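Local coordinates for protein glycoside hydrolase (Streptococcus pneumoniae serotype 4, PDB 6ORH) that probably removes alpha-linked L-fucose from host carbohydrate antigens, as a family 29 glycoside hydrolase built on a TIM barrel, at residues Arg57-Val62 with Leu107-Ala112; Leu63-Phe68 with Arg311-Ala316; Ala112-Asp117 with Tyr159-Lys164; Arg216-Asp221 with Val286-Pro291. The protein carries 2 engineered substitutions. One frame throughout, in Å; residues are numbered along the deposited sequence. Where two conformers were deposited one is given.

Contact 1 (Arg57-Val62 with Leu107-Ala112)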
loop_
_atom_site.group_PDB
_atom_site.type_symbol
_atom_site.label_atom_id
_atom_site.label_comp_id
_atom_site.label_asym_id
_atom_site.label_seq_id
_atom_site.Cartn_x
_atom_site.Cartn_y
_atom_site.Cartn_z
ATOM N N ARG A 57 -21.426 26.469 16.987
ATOM C CA ARG A 57 -22.506 25.497 16.867
ATOM C C ARG A 57 -22.585 24.968 15.428
ATOM O O ARG A 57 -22.908 23.791 15.245
ATOM C CB ARG A 57 -23.847 26.072 17.370
ATOM C CG ARG A 57 -24.951 25.021 17.452
ATOM C CD ARG A 57 -26.267 25.670 17.893
ATOM N NE ARG A 57 -27.317 24.661 18.081
ATOM C CZ ARG A 57 -28.090 24.145 17.125
ATOM N NH1 ARG A 57 -27.961 24.532 15.870
ATOM N NH2 ARG A 57 -29.005 23.238 17.442
ATOM N N GLU A 58 -22.313 25.816 14.427
ATOM C CA GLU A 58 -22.316 25.356 13.041
ATOM C C GLU A 58 -21.170 24.376 12.802
ATOM O O GLU A 58 -21.333 23.445 12.028
ATOM C CB GLU A 58 -22.220 26.512 12.041
ATOM C CG GLU A 58 -23.572 27.195 11.897
ATOM C CD GLU A 58 -24.603 26.234 11.337
ATOM O OE1 GLU A 58 -24.524 25.957 10.116
ATOM O OE2 GLU A 58 -25.470 25.749 12.114
ATOM N N TRP A 59 -20.017 24.588 13.468
ATOM C CA TRP A 59 -18.932 23.627 13.303
ATOM C C TRP A 59 -19.419 22.275 13.806
ATOM O O TRP A 59 -19.294 21.257 13.122
ATOM C CB TRP A 59 -17.689 24.023 14.107
ATOM C CG TRP A 59 -17.098 25.375 13.834
ATOM C CD1 TRP A 59 -17.425 26.279 12.854
ATOM C CD2 TRP A 59 -16.039 25.964 14.606
ATOM N NE1 TRP A 59 -16.628 27.394 12.984
ATOM C CE2 TRP A 59 -15.769 27.224 14.049
ATOM C CE3 TRP A 59 -15.279 25.537 15.721
ATOM C CZ2 TRP A 59 -14.783 28.064 14.573
ATOM C CZ3 TRP A 59 -14.295 26.363 16.223
ATOM C CH2 TRP A 59 -14.062 27.629 15.672
ATOM N N VAL A 60 -19.974 22.271 15.034
ATOM C CA VAL A 60 -20.399 21.012 15.624
ATOM C C VAL A 60 -21.556 20.387 14.837
ATOM O O VAL A 60 -21.538 19.172 14.602
ATOM C CB VAL A 60 -20.755 21.196 17.110
ATOM C CG1 VAL A 60 -21.345 19.908 17.698
ATOM C CG2 VAL A 60 -19.544 21.681 17.907
ATOM N N ARG A 61 -22.556 21.201 14.436
ATOM C CA ARG A 61 -23.723 20.649 13.742
ATOM C C ARG A 61 -23.287 19.927 12.460
ATOM O O ARG A 61 -23.702 18.793 12.209
ATOM C CB ARG A 61 -24.741 21.752 13.415
ATOM C CG ARG A 61 -25.974 21.200 12.697
ATOM C CD ARG A 61 -26.944 22.321 12.316
ATOM N NE ARG A 61 -26.434 23.204 11.271
ATOM C CZ ARG A 61 -26.455 22.932 9.955
ATOM N NH1 ARG A 61 -26.993 21.796 9.512
ATOM N NH2 ARG A 61 -25.942 23.801 9.104
ATOM N N VAL A 62 -22.444 20.570 11.660
ATOM C CA VAL A 62 -22.026 19.999 10.388
ATOM C C VAL A 62 -21.213 18.734 10.652
ATOM O O VAL A 62 -21.432 17.707 10.012
ATOM C CB VAL A 62 -21.275 21.008 9.505
ATOM C CG1 VAL A 62 -20.532 20.312 8.368
ATOM C CG2 VAL A 62 -22.276 22.007 8.913
ATOM N N LEU A 107 -15.209 27.251 25.540
ATOM C CA LEU A 107 -16.577 27.225 26.044
ATOM C C LEU A 107 -17.579 27.149 24.891
ATOM O O LEU A 107 -18.524 26.351 24.960
ATOM C CB LEU A 107 -16.828 28.492 26.869
ATOM C CG LEU A 107 -18.219 28.558 27.502
ATOM C CD1 LEU A 107 -18.393 27.444 28.518
ATOM C CD2 LEU A 107 -18.410 29.911 28.184
ATOM N N GLU A 108 -17.424 27.991 23.858
ATOM C CA GLU A 108 -18.397 28.017 22.767
ATOM C C GLU A 108 -18.492 26.645 22.099
ATOM O O GLU A 108 -19.598 26.143 21.871
ATOM C CB GLU A 108 -18.108 29.110 21.741
ATOM C CG GLU A 108 -18.193 30.493 22.373
ATOM C CD GLU A 108 -18.222 31.628 21.375
ATOM O OE1 GLU A 108 -18.188 31.374 20.163
ATOM O OE2 GLU A 108 -18.259 32.806 21.841
ATOM N N VAL A 109 -17.330 26.020 21.844
ATOM C CA VAL A 109 -17.337 24.697 21.222
ATOM C C VAL A 109 -17.957 23.677 22.179
ATOM O O VAL A 109 -18.704 22.810 21.729
ATOM C CB VAL A 109 -15.923 24.285 20.744
ATOM C CG1 VAL A 109 -15.930 22.852 20.198
ATOM C CG2 VAL A 109 -15.431 25.227 19.649
ATOM N N SER A 110 -17.594 23.758 23.469
ATOM C CA SER A 110 -18.048 22.800 24.465
ATOM C C SER A 110 -19.567 22.859 24.618
ATOM O O SER A 110 -20.185 21.811 24.755
ATOM C CB SER A 110 -17.368 23.045 25.801
ATOM O OG SER A 110 -15.974 22.733 25.712
ATOM N N GLN A 111 -20.137 24.070 24.567
ATOM C CA GLN A 111 -21.592 24.192 24.703
ATOM C C GLN A 111 -22.281 23.453 23.561
ATOM O O GLN A 111 -23.237 22.690 23.804
ATOM C CB GLN A 111 -22.005 25.660 24.657
ATOM C CG GLN A 111 -21.660 26.373 25.948
ATOM C CD GLN A 111 -21.802 27.869 25.833
ATOM O OE1 GLN A 111 -21.731 28.444 24.743
ATOM N NE2 GLN A 111 -21.994 28.511 26.974
ATOM N N ALA A 112 -21.803 23.717 22.331
ATOM C CA ALA A 112 -22.348 23.050 21.146
ATOM C C ALA A 112 -22.114 21.535 21.183
ATOM O O ALA A 112 -23.008 20.738 20.902
ATOM C CB ALA A 112 -21.798 23.698 19.896
#
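Val-109 is the first residue of 107-112 to reach the partner helix, and it meets Trp-59 and Val-60 there. Its CG2 methyl lies 3.8 Å from CZ3 of Trp-59, by the benzo part of the indole, with the two side chains at roughly a right angle. CG1 of Val-109, anti to its own backbone N (chi1 176°), instead turns to CG2 of Val-60 at a looser 4.4 Å. The indole is also held from outside the two segments: NE1 of Trp-59 bonds to the carbonyl O of Gly-302 and the ring stacks on Phe-304. These are neighbouring outer helices of the TIM barrel, 56-65 and 105-116, which flank strand 70-74 in sequence; Leu-71 of that strand touches both Val-60 and Val-109. Their local axes come within 8.7 Å and cross at -39°. One turn on, Ala-112 brings the backbones close: its CB sits 3.6 Å from CA of Arg-57 and also 3.6 Å from CG2 of Val-60, so one methyl touches both backbone and side chain. Arg-57 runs on past Ala-112 with an extended chain, and its NH2 forms a salt bridge with Glu-115.

Contact 2 (Leu63-Phe68 with Arg311-Ala316)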
loop_
_atom_site.group_PDB
_atom_site.type_symbol
_atom_site.label_atom_id
_atom_site.label_comp_id
_atom_site.label_asym_id
_atom_site.label_seq_id
_atom_site.Cartn_x
_atom_site.Cartn_y
_atom_site.Cartn_z
ATOM N N LEU A 63 -20.304 18.795 11.629
ATOM C CA LEU A 63 -19.542 17.577 11.927
ATOM C C LEU A 63 -20.444 16.431 12.400
ATOM O O LEU A 63 -20.235 15.285 12.014
ATOM C CB LEU A 63 -18.447 17.904 12.952
ATOM C CG LEU A 63 -17.364 18.857 12.457
ATOM C CD1 LEU A 63 -16.442 19.263 13.610
ATOM C CD2 LEU A 63 -16.586 18.235 11.298
ATOM N N LYS A 64 -21.437 16.733 13.245
ATOM C CA LYS A 64 -22.342 15.711 13.750
ATOM C C LYS A 64 -23.110 15.110 12.576
ATOM O O LYS A 64 -23.201 13.885 12.441
ATOM C CB LYS A 64 -23.341 16.311 14.744
ATOM C CG LYS A 64 -24.257 15.304 15.429
ATOM C CD LYS A 64 -23.553 14.444 16.468
ATOM C CE LYS A 64 -24.508 13.552 17.234
ATOM N NZ LYS A 64 -23.854 12.813 18.328
ATOM N N GLU A 65 -23.641 15.990 11.718
ATOM C CA GLU A 65 -24.492 15.548 10.617
ATOM C C GLU A 65 -23.696 14.744 9.595
ATOM O O GLU A 65 -24.292 13.965 8.843
ATOM C CB GLU A 65 -25.202 16.716 9.928
ATOM C CG GLU A 65 -26.286 17.345 10.800
ATOM C CD GLU A 65 -27.033 18.437 10.043
ATOM O OE1 GLU A 65 -26.840 18.559 8.793
ATOM O OE2 GLU A 65 -27.808 19.171 10.710
ATOM N N THR A 66 -22.362 14.919 9.555
ATOM C CA THR A 66 -21.562 14.239 8.545
ATOM C C THR A 66 -20.772 13.073 9.140
ATOM O O THR A 66 -19.831 12.612 8.476
ATOM C CB THR A 66 -20.682 15.214 7.754
ATOM O OG1 THR A 66 -19.772 15.926 8.601
ATOM C CG2 THR A 66 -21.536 16.229 7.008
ATOM N N GLY A 67 -21.131 12.652 10.364
ATOM C CA GLY A 67 -20.760 11.336 10.910
ATOM C C GLY A 67 -19.557 11.331 11.871
ATOM O O GLY A 67 -19.105 10.263 12.302
ATOM N N PHE A 68 -19.053 12.511 12.229
ATOM C CA PHE A 68 -17.921 12.604 13.143
ATOM C C PHE A 68 -18.422 12.414 14.573
ATOM O O PHE A 68 -19.501 12.911 14.910
ATOM C CB PHE A 68 -17.195 13.943 12.928
ATOM C CG PHE A 68 -16.522 14.037 11.577
ATOM C CD1 PHE A 68 -15.250 13.506 11.411
ATOM C CD2 PHE A 68 -17.189 14.531 10.456
ATOM C CE1 PHE A 68 -14.620 13.492 10.171
ATOM C CE2 PHE A 68 -16.566 14.534 9.211
ATOM C CZ PHE A 68 -15.275 14.026 9.073
ATOM N N ARG A 311 -18.145 18.955 0.742
ATOM C CA ARG A 311 -17.306 17.770 0.607
ATOM C C ARG A 311 -17.549 16.806 1.774
ATOM O O ARG A 311 -17.592 15.586 1.591
ATOM C CB ARG A 311 -15.855 18.235 0.465
ATOM C CG ARG A 311 -14.835 17.132 0.219
ATOM C CD ARG A 311 -15.080 16.324 -1.048
ATOM N NE ARG A 311 -15.670 17.016 -2.193
ATOM C CZ ARG A 311 -15.050 17.859 -3.007
ATOM N NH1 ARG A 311 -13.795 18.214 -2.798
ATOM N NH2 ARG A 311 -15.717 18.371 -4.034
ATOM N N LEU A 312 -17.761 17.344 2.989
ATOM C CA LEU A 312 -18.068 16.455 4.103
ATOM C C LEU A 312 -19.405 15.727 3.936
ATOM O O LEU A 312 -19.515 14.563 4.312
ATOM C CB LEU A 312 -18.032 17.237 5.425
ATOM C CG LEU A 312 -16.681 17.797 5.840
ATOM C CD1 LEU A 312 -16.858 18.547 7.151
ATOM C CD2 LEU A 312 -15.671 16.658 5.994
ATOM N N TYR A 313 -20.445 16.419 3.412
ATOM C CA TYR A 313 -21.711 15.752 3.168
ATOM C C TYR A 313 -21.542 14.696 2.067
ATOM O O TYR A 313 -22.094 13.613 2.192
ATOM C CB TYR A 313 -22.810 16.767 2.813
ATOM C CG TYR A 313 -23.360 17.498 4.018
ATOM C CD1 TYR A 313 -24.318 16.918 4.839
ATOM C CD2 TYR A 313 -22.863 18.749 4.359
ATOM C CE1 TYR A 313 -24.801 17.579 5.959
ATOM C CE2 TYR A 313 -23.329 19.422 5.482
ATOM C CZ TYR A 313 -24.282 18.826 6.283
ATOM O OH TYR A 313 -24.713 19.483 7.407
ATOM N N GLU A 314 -20.726 15.004 1.065
ATOM C CA GLU A 314 -20.521 14.067 -0.043
ATOM C C GLU A 314 -19.827 12.815 0.502
ATOM O O GLU A 314 -20.158 11.703 0.115
ATOM C CB GLU A 314 -19.618 14.670 -1.114
ATOM C CG GLU A 314 -20.348 15.699 -1.970
ATOM C CD GLU A 314 -19.492 16.439 -2.979
ATOM O OE1 GLU A 314 -18.282 16.156 -3.061
ATOM O OE2 GLU A 314 -20.039 17.324 -3.683
ATOM N N PHE A 315 -18.903 13.016 1.446
ATOM C CA PHE A 315 -18.152 11.893 2.008
ATOM C C PHE A 315 -19.083 11.031 2.862
ATOM O O PHE A 315 -19.044 9.798 2.822
ATOM C CB PHE A 315 -16.926 12.459 2.743
ATOM C CG PHE A 315 -15.964 11.504 3.420
ATOM C CD1 PHE A 315 -15.698 10.249 2.896
ATOM C CD2 PHE A 315 -15.219 11.947 4.506
ATOM C CE1 PHE A 315 -14.791 9.395 3.518
ATOM C CE2 PHE A 315 -14.273 11.113 5.104
ATOM C CZ PHE A 315 -14.067 9.835 4.617
ATOM N N ALA A 316 -19.950 11.690 3.654
ATOM C CA ALA A 316 -20.907 10.973 4.470
ATOM C C ALA A 316 -21.855 10.156 3.591
ATOM O O ALA A 316 -22.178 9.018 3.924
ATOM C CB ALA A 316 -21.654 11.935 5.387
HETATM O O HOH W 1 -18.135 13.040 6.255
#
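Thr-66 drops its methyl onto the ring of Tyr-313: CG2 stands 3.5 Å from the ring centroid and only 8° off the normal, a CH-pi contact over the middle of one face. With chi1 at 60°, OG1 can bond back to the carbonyl O of Val-62 while CG2 faces the tyrosine. This is the tight part of the contact. Leu-312 adds to it by splitting its methyls, CD1 going to CD2 of Leu-63 and CD2 to CE2 of Phe-68 at 4.0 Å. Further along, CB of Ala-316 lies 3.7 Å from the carbonyl O of Thr-66, where a Schellman motif with Gly-67 at positive phi ends helix 56-65. On this buried side, next to the Phe-68 ring, a water donates to the carbonyl O atoms of both Thr-66 and Leu-312. The edge more open to solvent is polar. The hydroxyl of Tyr-313 donates to OE1 of Glu-65 over 2.7 Å, arriving from above the carboxylate plane (46° out of it), while OE2 of Glu-65 pairs with Arg-61. The contact joins helix 56-65, which lies between strands 23-27 and 70-74, to helix 306-322, which follows strand 292-295. Strands 23-27 and 292-295 pair in parallel, so the helices pack outside the closing seam of the barrel, with Phe-68 on Ala-25 and both Phe-68 and Leu-312 on Leu-294.

Contact 3 (Ala112-Asp117 with Tyr159-Lys164)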
loop_
_atom_site.group_PDB
_atom_site.type_symbol
_atom_site.label_atom_id
_atom_site.label_comp_id
_atom_site.label_asym_id
_atom_site.label_seq_id
_atom_site.Cartn_x
_atom_site.Cartn_y
_atom_site.Cartn_z
ATOM N N ALA A 112 -21.803 23.717 22.331
ATOM C CA ALA A 112 -22.348 23.050 21.146
ATOM C C ALA A 112 -22.114 21.535 21.183
ATOM O O ALA A 112 -23.008 20.738 20.902
ATOM C CB ALA A 112 -21.798 23.698 19.896
ATOM N N ALA A 113 -20.882 21.103 21.512
ATOM C CA ALA A 113 -20.630 19.680 21.620
ATOM C C ALA A 113 -21.557 19.020 22.629
ATOM O O ALA A 113 -21.994 17.903 22.399
ATOM C CB ALA A 113 -19.186 19.442 22.032
ATOM N N THR A 114 -21.800 19.680 23.770
ATOM C CA THR A 114 -22.688 19.081 24.756
ATOM C C THR A 114 -24.099 18.898 24.166
ATOM O O THR A 114 -24.718 17.825 24.294
ATOM C CB THR A 114 -22.660 19.915 26.033
ATOM O OG1 THR A 114 -21.310 19.883 26.534
ATOM C CG2 THR A 114 -23.613 19.391 27.083
ATOM N N GLU A 115 -24.565 19.933 23.469
ATOM C CA GLU A 115 -25.895 19.885 22.863
ATOM C C GLU A 115 -26.018 18.717 21.882
ATOM O O GLU A 115 -27.037 17.996 21.865
ATOM C CB GLU A 115 -26.185 21.212 22.167
ATOM C CG GLU A 115 -27.571 21.222 21.527
ATOM C CD GLU A 115 -27.909 22.426 20.673
ATOM O OE1 GLU A 115 -27.114 23.377 20.595
ATOM O OE2 GLU A 115 -29.015 22.397 20.091
ATOM N N PHE A 116 -24.959 18.489 21.099
ATOM C CA PHE A 116 -24.971 17.497 20.029
ATOM C C PHE A 116 -24.410 16.143 20.474
ATOM O O PHE A 116 -24.331 15.218 19.658
ATOM C CB PHE A 116 -24.222 18.031 18.803
ATOM C CG PHE A 116 -25.046 18.986 17.977
ATOM C CD1 PHE A 116 -25.090 20.340 18.282
ATOM C CD2 PHE A 116 -25.780 18.523 16.892
ATOM C CE1 PHE A 116 -25.863 21.220 17.534
ATOM C CE2 PHE A 116 -26.523 19.406 16.119
ATOM C CZ PHE A 116 -26.570 20.744 16.454
ATOM N N ASP A 117 -24.025 16.020 21.761
ATOM C CA ASP A 117 -23.374 14.804 22.244
ATOM C C ASP A 117 -22.204 14.452 21.323
ATOM O O ASP A 117 -22.055 13.324 20.854
ATOM C CB ASP A 117 -24.348 13.625 22.355
ATOM C CG ASP A 117 -23.774 12.457 23.141
ATOM O OD1 ASP A 117 -22.832 12.686 23.938
ATOM O OD2 ASP A 117 -24.240 11.308 22.916
ATOM N N TYR A 159 -16.452 22.775 30.283
ATOM C CA TYR A 159 -15.644 22.410 29.120
ATOM C C TYR A 159 -15.797 20.926 28.837
ATOM O O TYR A 159 -16.029 20.156 29.758
ATOM C CB TYR A 159 -14.160 22.708 29.379
ATOM C CG TYR A 159 -13.779 24.160 29.499
ATOM C CD1 TYR A 159 -14.494 25.168 28.848
ATOM C CD2 TYR A 159 -12.657 24.517 30.247
ATOM C CE1 TYR A 159 -14.095 26.497 28.931
ATOM C CE2 TYR A 159 -12.251 25.846 30.338
ATOM C CZ TYR A 159 -12.967 26.830 29.672
ATOM O OH TYR A 159 -12.576 28.138 29.756
ATOM N N GLY A 160 -15.702 20.534 27.555
ATOM C CA GLY A 160 -15.871 19.135 27.211
ATOM C C GLY A 160 -17.316 18.870 26.822
ATOM O O GLY A 160 -18.127 19.799 26.783
ATOM N N ASN A 161 -17.603 17.592 26.590
ATOM C CA ASN A 161 -18.959 17.118 26.360
ATOM C C ASN A 161 -19.535 16.807 27.740
ATOM O O ASN A 161 -19.196 15.788 28.325
ATOM C CB ASN A 161 -18.918 15.884 25.458
ATOM C CG ASN A 161 -20.286 15.271 25.223
ATOM O OD1 ASN A 161 -21.287 15.877 25.575
ATOM N ND2 ASN A 161 -20.339 14.137 24.541
ATOM N N ALA A 162 -20.363 17.732 28.268
ATOM C CA ALA A 162 -20.902 17.603 29.628
ATOM C C ALA A 162 -19.780 17.366 30.631
ATOM O O ALA A 162 -19.848 16.437 31.433
ATOM C CB ALA A 162 -21.959 16.515 29.690
ATOM N N GLY A 163 -18.711 18.164 30.498
ATOM C CA GLY A 163 -17.596 18.117 31.428
ATOM C C GLY A 163 -16.582 17.019 31.140
ATOM O O GLY A 163 -15.609 16.868 31.885
ATOM N N LYS A 164 -16.792 16.250 30.073
ATOM C CA LYS A 164 -15.939 15.099 29.837
ATOM C C LYS A 164 -15.071 15.352 28.611
ATOM O O LYS A 164 -15.565 15.821 27.580
ATOM C CB LYS A 164 -16.776 13.832 29.649
ATOM C CG LYS A 164 -15.971 12.545 29.553
ATOM C CD LYS A 164 -16.877 11.317 29.529
ATOM C CE LYS A 164 -16.144 10.008 29.720
ATOM N NZ LYS A 164 -15.542 9.902 31.069
HETATM O O HOH W 2 -23.958 15.592 25.948
#
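Asn-161 holds its amide toward the end of helix 105-116, with CG anti to the backbone N (chi1 177°), and meets Asp-117 there. The carboxylate and amide planes are turned 58° apart. ND2 nevertheless sends a nearly straight N-H to OD1 of Asp-117 (2.9 Å, 170°). That oxygen lies in the plane of the amide, and is itself met on its anti side, slightly out of the carboxylate plane. The other end of the amide faces the helix backbone, where OD1 of Asn-161 lies 3.6 Å from CA of Thr-114. Here a water donates both to that OD1 and to the carbonyl O of Thr-114. Beside it, OG1 of Thr-114 takes the backbone N-H of Ala-162 nearly straight over 2.9 Å, in the type I' turn running from Asn-161 to Lys-164. The same hydroxyl also bonds to the carbonyl O of Ser-110, one helical turn back. Asp-117, with positive phi, closes helix 105-116 in a Schellman motif, and the loop before strand 167-169 docks at that end. With ND2 of Asn-161 bonded to Asp-119 as well as Asp-117, the amide's flip state is well determined, and its N-H groups probably ease the crowding of two carboxylates.

Contact 4 (Arg216-Asp221 with Val286-Pro291). With EDO (1,2-ethanediol), chain L; EDO (1,2-ethanediol), chain I.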
loop_
_atom_site.group_PDB
_atom_site.type_symbol
_atom_site.label_atom_id
_atom_site.label_comp_id
_atom_site.label_asym_id
_atom_site.label_seq_id
_atom_site.Cartn_x
_atom_site.Cartn_y
_atom_site.Cartn_z
ATOM N N ARG A 216 -0.781 11.859 5.895
ATOM C CA ARG A 216 -1.446 11.534 4.639
ATOM C C ARG A 216 -2.712 10.707 4.854
ATOM O O ARG A 216 -3.452 10.435 3.904
ATOM C CB ARG A 216 -0.494 10.766 3.715
ATOM C CG ARG A 216 0.595 11.649 3.127
ATOM C CD ARG A 216 1.701 10.885 2.436
ATOM N NE ARG A 216 2.881 11.467 3.054
ATOM C CZ ARG A 216 3.768 10.824 3.803
ATOM N NH1 ARG A 216 3.690 9.514 3.983
ATOM N NH2 ARG A 216 4.774 11.506 4.317
ATOM N N GLY A 217 -2.957 10.302 6.104
ATOM C CA GLY A 217 -4.084 9.439 6.407
ATOM C C GLY A 217 -3.813 7.977 6.046
ATOM O O GLY A 217 -4.755 7.225 5.748
ATOM N N TYR A 218 -2.526 7.588 6.086
ATOM C CA TYR A 218 -2.156 6.260 5.627
ATOM C C TYR A 218 -1.637 5.395 6.777
ATOM O O TYR A 218 -0.557 5.639 7.309
ATOM C CB TYR A 218 -1.057 6.361 4.562
ATOM C CG TYR A 218 -0.622 5.021 4.012
ATOM C CD1 TYR A 218 -1.347 4.405 3.006
ATOM C CD2 TYR A 218 0.505 4.360 4.504
ATOM C CE1 TYR A 218 -0.962 3.182 2.476
ATOM C CE2 TYR A 218 0.897 3.130 3.989
ATOM C CZ TYR A 218 0.153 2.538 2.983
ATOM O OH TYR A 218 0.478 1.332 2.422
ATOM N N ALA A 219 -2.400 4.360 7.123
ATOM C CA ALA A 219 -1.908 3.325 8.029
ATOM C C ALA A 219 -1.261 2.218 7.200
ATOM O O ALA A 219 -1.691 1.908 6.085
ATOM C CB ALA A 219 -3.063 2.742 8.804
ATOM N N GLY A 220 -0.251 1.581 7.798
ATOM C CA GLY A 220 0.423 0.495 7.091
ATOM C C GLY A 220 -0.381 -0.810 7.072
ATOM O O GLY A 220 -1.388 -0.987 7.769
ATOM N N ASP A 221 0.102 -1.724 6.215
ATOM C CA ASP A 221 -0.299 -3.120 6.282
ATOM C C ASP A 221 1.008 -3.897 6.354
ATOM O O ASP A 221 1.772 -3.877 5.390
ATOM C CB ASP A 221 -1.193 -3.514 5.106
ATOM C CG ASP A 221 -1.888 -4.862 5.291
ATOM O OD1 ASP A 221 -2.169 -5.218 6.442
ATOM O OD2 ASP A 221 -2.171 -5.513 4.276
ATOM N N VAL A 286 -9.522 3.967 8.368
ATOM C CA VAL A 286 -10.613 3.206 8.954
ATOM C C VAL A 286 -10.617 1.793 8.366
ATOM O O VAL A 286 -10.860 0.828 9.095
ATOM C CB VAL A 286 -11.952 3.947 8.717
ATOM C CG1 VAL A 286 -13.129 3.053 9.087
ATOM C CG2 VAL A 286 -11.979 5.235 9.567
ATOM N N GLY A 287 -10.366 1.690 7.055
ATOM C CA GLY A 287 -10.331 0.391 6.386
ATOM C C GLY A 287 -9.101 -0.453 6.739
ATOM O O GLY A 287 -9.041 -1.603 6.317
ATOM N N ARG A 288 -8.187 0.076 7.551
ATOM C CA ARG A 288 -7.063 -0.729 8.045
ATOM C C ARG A 288 -7.116 -0.841 9.565
ATOM O O ARG A 288 -6.152 -1.306 10.208
ATOM C CB ARG A 288 -5.727 -0.199 7.527
ATOM C CG ARG A 288 -5.542 -0.531 6.049
ATOM C CD ARG A 288 -4.236 0.012 5.514
ATOM N NE ARG A 288 -4.078 -0.506 4.162
ATOM C CZ ARG A 288 -2.957 -0.468 3.459
ATOM N NH1 ARG A 288 -1.850 0.108 3.929
ATOM N NH2 ARG A 288 -2.934 -1.066 2.275
ATOM N N GLY A 289 -8.249 -0.465 10.152
ATOM C CA GLY A 289 -8.458 -0.753 11.566
ATOM C C GLY A 289 -8.023 0.394 12.486
ATOM O O GLY A 289 -7.848 0.171 13.683
ATOM N N THR A 290 -7.954 1.615 11.957
ATOM C CA THR A 290 -7.596 2.715 12.857
ATOM C C THR A 290 -8.463 3.941 12.561
ATOM O O THR A 290 -8.911 4.118 11.436
ATOM C CB THR A 290 -6.089 3.004 12.750
ATOM O OG1 THR A 290 -5.657 3.622 13.969
ATOM C CG2 THR A 290 -5.730 3.892 11.580
ATOM N N PRO A 291 -8.667 4.855 13.537
ATOM C CA PRO A 291 -9.489 6.030 13.286
ATOM C C PRO A 291 -8.847 7.044 12.356
ATOM O O PRO A 291 -7.623 7.208 12.298
ATOM C CB PRO A 291 -9.703 6.659 14.678
ATOM C CG PRO A 291 -9.397 5.535 15.650
ATOM C CD PRO A 291 -8.305 4.740 14.960
HETATM C C1 EDO L . -11.095 1.881 13.659
HETATM O O1 EDO L . -11.598 3.114 14.046
HETATM C C2 EDO L . -11.775 1.660 12.382
HETATM O O2 EDO L . -11.364 0.555 11.757
HETATM C C1 EDO I . -4.111 7.624 0.017
HETATM O O1 EDO I . -3.961 6.225 -0.131
HETATM C C2 EDO I . -3.651 8.063 1.360
HETATM O O2 EDO I . -3.901 7.110 2.382
#
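Arg-288 reaches Ala-219 and Tyr-218 through a single nitrogen, NH1. It gives a bond of 2.8 Å to the carbonyl O of Ala-219, which it meets in the carbonyl plane with a C=O...donor angle of 151°. A second, weak bond runs from the same NH1 to OH of Tyr-218 at 3.0 Å. An extended chain from CG to NE lets the guanidinium reach across to the 216-221 loop, and its plane is tilted 58° from the tyrosine ring. Packing supports this grip: CB of Asp-221 covers one face of the guanidinium, 3.8 Å above its centre, and CB of Ala-219 rests against CG2 of Thr-290 at 4.0 Å. As for charge, the carboxylate of Asp-221 lies near the arginine but pairs with Arg-417. One bound 1,2-ethanediol, probably from the crystallisation liquor, donates from O2 to the carbonyl O of Val-286 over 2.7 Å. Both loops belong to the barrel, one between strands 209-211 and 226-227, the other leading from helix 275-284 into strand 292-295. Thr-290 bonds to Gly-254 of strand 250-259, Ala-219 pairs by backbone with His-284, and Asp-221 and Gly-287 reach strand 417-426 of the C-terminal beta domain through Arg-417 and Leu-418.

Overall arrangement
From the N terminus, helix 56-65 serves contact 1 with its earlier part and contact 2 with its end. Contact 1 closes a short loop round strand 70-74; contact 3 then opens from Ala-112, which the two share, and closes the next loop, over strand 119-124 and helix 139-154. Contact 4 follows, about 28 Å from both between centres. Contact 2 closes last, at helix 306-322, so it crosses contact 1 and encloses contacts 3 and 4. Contacts 1, 2 and 3 all touch one another on the outside of the barrel, Lys-64 of contact 2 reaching the end of helix 105-116, while contact 4 lies on the side facing the C-terminal beta domain.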